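Local atomic coordinates of GDSL-like Lipase (Parabacteroides distasonis, PDB entry 3P94), a protein that probably acts as a serine esterase or lipase of the SGNH/GDSL family, possibly hydrolysing lysophospholipids. Residues Ile115-Asp127 with Leu156-Asn170. Sequence-based numbering, arbitrary orientation. Where two conformers were deposited one is given.
Sequences IKVIFCSVLPAYD and LTYVDYHSAMKDERN
Phe119 pairs with Tyr158, and Cys120 with Val159, across two neighbouring parallel strands, 116-120 and 157-159, whose axes diverge by 28°. Helix 137-153 links them in a beta-alpha-beta unit at the edge of the flavodoxin-like sheet of this SGNH hydrolase. Phe119 N donates to Thr157 O, Phe119 O takes Val159 N at 2.8 Å, and Ser121 N closes the ladder on Val159 O. At the other end a water bridges Val117 O and Thr157 N.

On one face Ile118 CG2 presses tightly on Val159 CG2 (3.5 Å), and Cys120 SG lies obliquely to the Tyr161 ring; Val159 and Tyr161 pack against helix 185-202. On the opposite face Leu156 CD1 meets the edge of the Phe119 ring, which packs on helix 96-112.

Past the strands, Ser121 reaches across to the first turn of helix 161-165. With chi1 at 67°, its OG sits between backbone N and carbonyl carbon and accepts from His162 N at 2.9 Å. Asp160 N-caps this helix: OD1 takes Ser163 N from above the carboxylate plane (3.1 Å), while OD2 receives Ser163 OG. With an alanine here both acceptors go, and the first turn is likely to fray, Ser163 N and OG having lost their carboxylate.

Farther along, Pro124 CG stands over one face of the His162 imidazole, whose edge meets Val122 O. Leu123 CG packs on the selenium of Met165. At the far end the Arg169 guanidinium lies nearly flat on Tyr126, planes 13° apart, as an off-centre cation-pi pair; Arg169 CD sits over the ring centre, 3.8 Å from its centroid.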
loop_
_atom_site.group_PDB
_atom_site.type_symbol
_atom_site.label_atom_id
_atom_site.label_comp_id
_atom_site.label_asym_id
_atom_site.label_seq_id
_atom_site.Cartn_x
_atom_site.Cartn_y
_atom_site.Cartn_z
ATOM N N ILE A 115 9.402 12.157 7.427
ATOM C CA ILE A 115 9.206 11.364 6.211
ATOM C C ILE A 115 7.935 11.869 5.525
ATOM O O ILE A 115 6.898 11.971 6.181
ATOM C CB ILE A 115 9.142 9.835 6.529
ATOM C CG1 ILE A 115 10.422 9.348 7.253
ATOM C CG2 ILE A 115 8.897 9.020 5.267
ATOM C CD1 ILE A 115 10.270 8.041 8.086
ATOM N N LYS A 116 8.016 12.183 4.214
ATOM C CA LYS A 116 6.859 12.634 3.431
ATOM C C LYS A 116 5.953 11.439 3.128
ATOM O O LYS A 116 6.450 10.400 2.692
ATOM C CB LYS A 116 7.301 13.314 2.119
ATOM C CG LYS A 116 7.975 14.659 2.323
ATOM C CD LYS A 116 8.239 15.340 0.994
ATOM C CE LYS A 116 8.958 16.651 1.184
ATOM N NZ LYS A 116 9.999 16.842 0.145
ATOM N N VAL A 117 4.642 11.573 3.360
ATOM C CA VAL A 117 3.713 10.470 3.083
ATOM C C VAL A 117 3.036 10.662 1.729
ATOM O O VAL A 117 2.415 11.698 1.468
ATOM C CB VAL A 117 2.651 10.274 4.195
ATOM C CG1 VAL A 117 1.651 9.177 3.821
ATOM C CG2 VAL A 117 3.317 9.948 5.525
ATOM N N ILE A 118 3.101 9.612 0.907
ATOM C CA ILE A 118 2.410 9.536 -0.368
ATOM C C ILE A 118 1.360 8.436 -0.206
ATOM O O ILE A 118 1.707 7.263 -0.108
ATOM C CB ILE A 118 3.379 9.302 -1.556
ATOM C CG1 ILE A 118 4.308 10.527 -1.756
ATOM C CG2 ILE A 118 2.595 8.990 -2.830
ATOM C CD1 ILE A 118 5.575 10.252 -2.568
ATOM N N PHE A 119 0.085 8.826 -0.108
ATOM C CA PHE A 119 -1.006 7.872 0.045
ATOM C C PHE A 119 -1.526 7.432 -1.308
ATOM O O PHE A 119 -1.691 8.262 -2.205
ATOM C CB PHE A 119 -2.162 8.480 0.866
ATOM C CG PHE A 119 -2.076 8.267 2.359
ATOM C CD1 PHE A 119 -2.059 6.985 2.895
ATOM C CD2 PHE A 119 -2.079 9.348 3.233
ATOM C CE1 PHE A 119 -1.976 6.790 4.279
ATOM C CE2 PHE A 119 -2.011 9.149 4.619
ATOM C CZ PHE A 119 -1.957 7.873 5.130
ATOM N N CYS A 120 -1.806 6.122 -1.449
ATOM C CA CYS A 120 -2.366 5.548 -2.670
ATOM C C CYS A 120 -3.793 5.128 -2.441
ATOM O O CYS A 120 -4.105 4.524 -1.415
ATOM C CB CYS A 120 -1.537 4.359 -3.149
ATOM S SG CYS A 120 0.191 4.752 -3.504
ATOM N N SER A 121 -4.638 5.351 -3.455
ATOM C CA SER A 121 -6.015 4.876 -3.466
ATOM C C SER A 121 -5.995 3.372 -3.409
ATOM O O SER A 121 -5.218 2.758 -4.147
ATOM C CB SER A 121 -6.697 5.305 -4.764
ATOM O OG SER A 121 -6.110 4.633 -5.870
ATOM N N VAL A 122 -6.845 2.769 -2.571
ATOM C CA VAL A 122 -6.989 1.314 -2.540
ATOM C C VAL A 122 -7.503 0.937 -3.938
ATOM O O VAL A 122 -8.347 1.655 -4.496
ATOM C CB VAL A 122 -7.918 0.843 -1.383
ATOM C CG1 VAL A 122 -8.141 -0.668 -1.424
ATOM C CG2 VAL A 122 -7.351 1.256 -0.024
ATOM N N LEU A 123 -6.931 -0.120 -4.539
ATOM C CA LEU A 123 -7.316 -0.537 -5.884
ATOM C C LEU A 123 -8.786 -1.008 -5.935
ATOM O O LEU A 123 -9.317 -1.500 -4.929
ATOM C CB LEU A 123 -6.387 -1.644 -6.395
ATOM C CG LEU A 123 -5.229 -1.226 -7.310
ATOM C CD1 LEU A 123 -4.332 -0.183 -6.661
ATOM C CD2 LEU A 123 -4.396 -2.425 -7.718
ATOM N N PRO A 124 -9.450 -0.871 -7.109
ATOM C CA PRO A 124 -10.817 -1.403 -7.237
ATOM C C PRO A 124 -10.830 -2.918 -7.002
ATOM O O PRO A 124 -9.855 -3.603 -7.314
ATOM C CB PRO A 124 -11.197 -1.076 -8.685
ATOM C CG PRO A 124 -10.213 -0.088 -9.153
ATOM C CD PRO A 124 -8.963 -0.328 -8.395
ATOM N N ALA A 125 -11.895 -3.417 -6.378
ATOM C CA ALA A 125 -12.110 -4.840 -6.127
ATOM C C ALA A 125 -13.596 -5.081 -6.034
ATOM O O ALA A 125 -14.271 -4.454 -5.219
ATOM C CB ALA A 125 -11.406 -5.302 -4.862
ATOM N N TYR A 126 -14.110 -5.969 -6.882
ATOM C CA TYR A 126 -15.534 -6.304 -6.898
ATOM C C TYR A 126 -15.829 -7.496 -5.984
ATOM O O TYR A 126 -16.928 -7.587 -5.432
ATOM C CB TYR A 126 -15.988 -6.603 -8.335
ATOM C CG TYR A 126 -17.461 -6.921 -8.456
ATOM C CD1 TYR A 126 -18.423 -5.922 -8.329
ATOM C CD2 TYR A 126 -17.895 -8.215 -8.739
ATOM C CE1 TYR A 126 -19.780 -6.206 -8.460
ATOM C CE2 TYR A 126 -19.246 -8.511 -8.874
ATOM C CZ TYR A 126 -20.186 -7.503 -8.734
ATOM O OH TYR A 126 -21.522 -7.785 -8.859
ATOM N N ASP A 127 -14.858 -8.422 -5.845
ATOM C CA ASP A 127 -15.004 -9.629 -5.024
ATOM C C ASP A 127 -13.645 -10.234 -4.685
ATOM O O ASP A 127 -12.680 -10.071 -5.446
ATOM C CB ASP A 127 -15.869 -10.665 -5.776
ATOM C CG ASP A 127 -16.298 -11.859 -4.946
ATOM O OD1 ASP A 127 -16.907 -11.646 -3.877
ATOM O OD2 ASP A 127 -16.024 -13.012 -5.368
ATOM N N LEU A 156 -0.644 16.232 1.853
ATOM C CA LEU A 156 -0.021 14.981 1.421
ATOM C C LEU A 156 -0.445 14.664 -0.010
ATOM O O LEU A 156 -1.553 15.019 -0.415
ATOM C CB LEU A 156 -0.379 13.811 2.366
ATOM C CG LEU A 156 -0.220 14.024 3.883
ATOM C CD1 LEU A 156 -0.722 12.811 4.647
ATOM C CD2 LEU A 156 1.230 14.339 4.269
ATOM N N THR A 157 0.432 14.012 -0.776
ATOM C CA THR A 157 0.149 13.622 -2.158
ATOM C C THR A 157 -0.790 12.397 -2.160
ATOM O O THR A 157 -0.566 11.453 -1.393
ATOM C CB THR A 157 1.477 13.324 -2.895
ATOM O OG1 THR A 157 2.263 14.513 -2.923
ATOM C CG2 THR A 157 1.265 12.812 -4.323
ATOM N N TYR A 158 -1.835 12.421 -3.018
ATOM C CA TYR A 158 -2.764 11.298 -3.174
ATOM C C TYR A 158 -2.583 10.706 -4.577
ATOM O O TYR A 158 -2.641 11.435 -5.566
ATOM C CB TYR A 158 -4.221 11.734 -2.922
ATOM C CG TYR A 158 -5.246 10.622 -3.063
ATOM C CD1 TYR A 158 -5.412 9.668 -2.061
ATOM C CD2 TYR A 158 -6.093 10.562 -4.171
ATOM C CE1 TYR A 158 -6.368 8.656 -2.176
ATOM C CE2 TYR A 158 -7.062 9.567 -4.290
ATOM C CZ TYR A 158 -7.199 8.620 -3.289
ATOM O OH TYR A 158 -8.169 7.654 -3.399
ATOM N N VAL A 159 -2.307 9.402 -4.650
ATOM C CA VAL A 159 -2.084 8.678 -5.903
ATOM C C VAL A 159 -3.382 7.960 -6.249
ATOM O O VAL A 159 -3.757 6.996 -5.568
ATOM C CB VAL A 159 -0.865 7.714 -5.782
ATOM C CG1 VAL A 159 -0.706 6.845 -7.018
ATOM C CG2 VAL A 159 0.418 8.483 -5.517
ATOM N N ASP A 160 -4.077 8.436 -7.294
ATOM C CA ASP A 160 -5.360 7.863 -7.672
ATOM C C ASP A 160 -5.231 6.740 -8.719
ATOM O O ASP A 160 -5.577 6.902 -9.905
ATOM C CB ASP A 160 -6.332 8.952 -8.143
ATOM C CG ASP A 160 -7.795 8.527 -8.208
ATOM O OD1 ASP A 160 -8.097 7.362 -7.861
ATOM O OD2 ASP A 160 -8.634 9.364 -8.574
ATOM N N TYR A 161 -4.823 5.559 -8.240
ATOM C CA TYR A 161 -4.795 4.362 -9.078
ATOM C C TYR A 161 -6.209 3.946 -9.470
ATOM O O TYR A 161 -6.434 3.495 -10.591
ATOM C CB TYR A 161 -4.182 3.177 -8.311
ATOM C CG TYR A 161 -2.727 3.256 -7.914
ATOM C CD1 TYR A 161 -1.768 3.728 -8.804
ATOM C CD2 TYR A 161 -2.285 2.700 -6.718
ATOM C CE1 TYR A 161 -0.412 3.714 -8.477
ATOM C CE2 TYR A 161 -0.935 2.672 -6.385
ATOM C CZ TYR A 161 -0.002 3.177 -7.269
ATOM O OH TYR A 161 1.325 3.148 -6.935
ATOM N N HIS A 162 -7.140 4.035 -8.496
ATOM C CA HIS A 162 -8.533 3.580 -8.574
ATOM C C HIS A 162 -9.286 4.145 -9.788
ATOM O O HIS A 162 -9.854 3.354 -10.544
ATOM C CB HIS A 162 -9.286 3.916 -7.261
ATOM C CG HIS A 162 -10.614 3.223 -7.138
ATOM N ND1 HIS A 162 -11.726 3.658 -7.839
ATOM C CD2 HIS A 162 -10.962 2.140 -6.400
ATOM C CE1 HIS A 162 -12.708 2.826 -7.516
ATOM N NE2 HIS A 162 -12.302 1.902 -6.648
ATOM N N SER A 163 -9.288 5.481 -9.995
ATOM C CA SER A 163 -9.993 6.080 -11.134
ATOM C C SER A 163 -9.409 5.637 -12.486
ATOM O O SER A 163 -10.156 5.496 -13.464
ATOM C CB SER A 163 -9.980 7.601 -11.041
ATOM O OG SER A 163 -10.633 8.022 -9.854
ATOM N N ALA A 164 -8.088 5.403 -12.531
ATOM C CA ALA A 164 -7.378 4.983 -13.740
ATOM C C ALA A 164 -7.595 3.505 -14.094
ATOM O O ALA A 164 -7.363 3.119 -15.242
ATOM C CB ALA A 164 -5.890 5.237 -13.571
HETATM N N MSE A 165 -7.996 2.672 -13.121
HETATM C CA MSE A 165 -8.099 1.228 -13.362
HETATM C C MSE A 165 -9.509 0.625 -13.230
HETATM O O MSE A 165 -9.709 -0.508 -13.678
HETATM C CB MSE A 165 -7.170 0.490 -12.374
HETATM C CG MSE A 165 -5.704 0.872 -12.523
HETATM SE SE MSE A 165 -4.635 0.219 -11.039
HETATM C CE MSE A 165 -4.342 -1.593 -11.695
ATOM N N LYS A 166 -10.469 1.337 -12.605
ATOM C CA LYS A 166 -11.807 0.773 -12.354
ATOM C C LYS A 166 -12.613 0.501 -13.633
ATOM O O LYS A 166 -12.440 1.188 -14.634
ATOM C CB LYS A 166 -12.623 1.687 -11.418
ATOM C CG LYS A 166 -12.935 3.074 -11.989
ATOM C CD LYS A 166 -13.672 3.947 -11.003
ATOM C CE LYS A 166 -14.007 5.287 -11.609
ATOM N NZ LYS A 166 -14.708 6.163 -10.630
ATOM N N ASP A 167 -13.496 -0.521 -13.574
ATOM C CA ASP A 167 -14.454 -0.840 -14.634
ATOM C C ASP A 167 -15.820 -0.292 -14.184
ATOM O O ASP A 167 -15.882 0.402 -13.158
ATOM C CB ASP A 167 -14.485 -2.353 -14.968
ATOM C CG ASP A 167 -14.845 -3.291 -13.824
ATOM O OD1 ASP A 167 -15.383 -2.811 -12.798
ATOM O OD2 ASP A 167 -14.612 -4.506 -13.965
ATOM N N GLU A 168 -16.897 -0.616 -14.933
ATOM C CA GLU A 168 -18.269 -0.151 -14.678
ATOM C C GLU A 168 -18.845 -0.615 -13.319
ATOM O O GLU A 168 -19.776 0.014 -12.814
ATOM C CB GLU A 168 -19.198 -0.609 -15.813
ATOM C CG GLU A 168 -18.958 0.097 -17.137
ATOM C CD GLU A 168 -19.660 1.432 -17.290
ATOM O OE1 GLU A 168 -19.170 2.433 -16.718
ATOM O OE2 GLU A 168 -20.691 1.480 -17.998
ATOM N N ARG A 169 -18.327 -1.713 -12.736
ATOM C CA ARG A 169 -18.842 -2.221 -11.457
ATOM C C ARG A 169 -17.871 -1.934 -10.298
ATOM O O ARG A 169 -18.008 -2.523 -9.220
ATOM C CB ARG A 169 -19.184 -3.725 -11.559
ATOM C CG ARG A 169 -18.024 -4.629 -11.938
ATOM C CD ARG A 169 -18.476 -6.054 -12.175
ATOM N NE ARG A 169 -17.323 -6.951 -12.246
ATOM C CZ ARG A 169 -17.388 -8.278 -12.247
ATOM N NH1 ARG A 169 -18.565 -8.892 -12.177
ATOM N NH2 ARG A 169 -16.280 -9.002 -12.313
ATOM N N ASN A 170 -16.923 -0.995 -10.517
ATOM C CA ASN A 170 -15.895 -0.547 -9.548
ATOM C C ASN A 170 -14.977 -1.693 -9.097
ATOM O O ASN A 170 -14.519 -1.736 -7.951
ATOM C CB ASN A 170 -16.520 0.176 -8.349
ATOM C CG ASN A 170 -17.148 1.469 -8.764
ATOM O OD1 ASN A 170 -16.518 2.304 -9.414
ATOM N ND2 ASN A 170 -18.403 1.657 -8.418
HETATM O O HOH W 1 3.178 13.905 0.059
#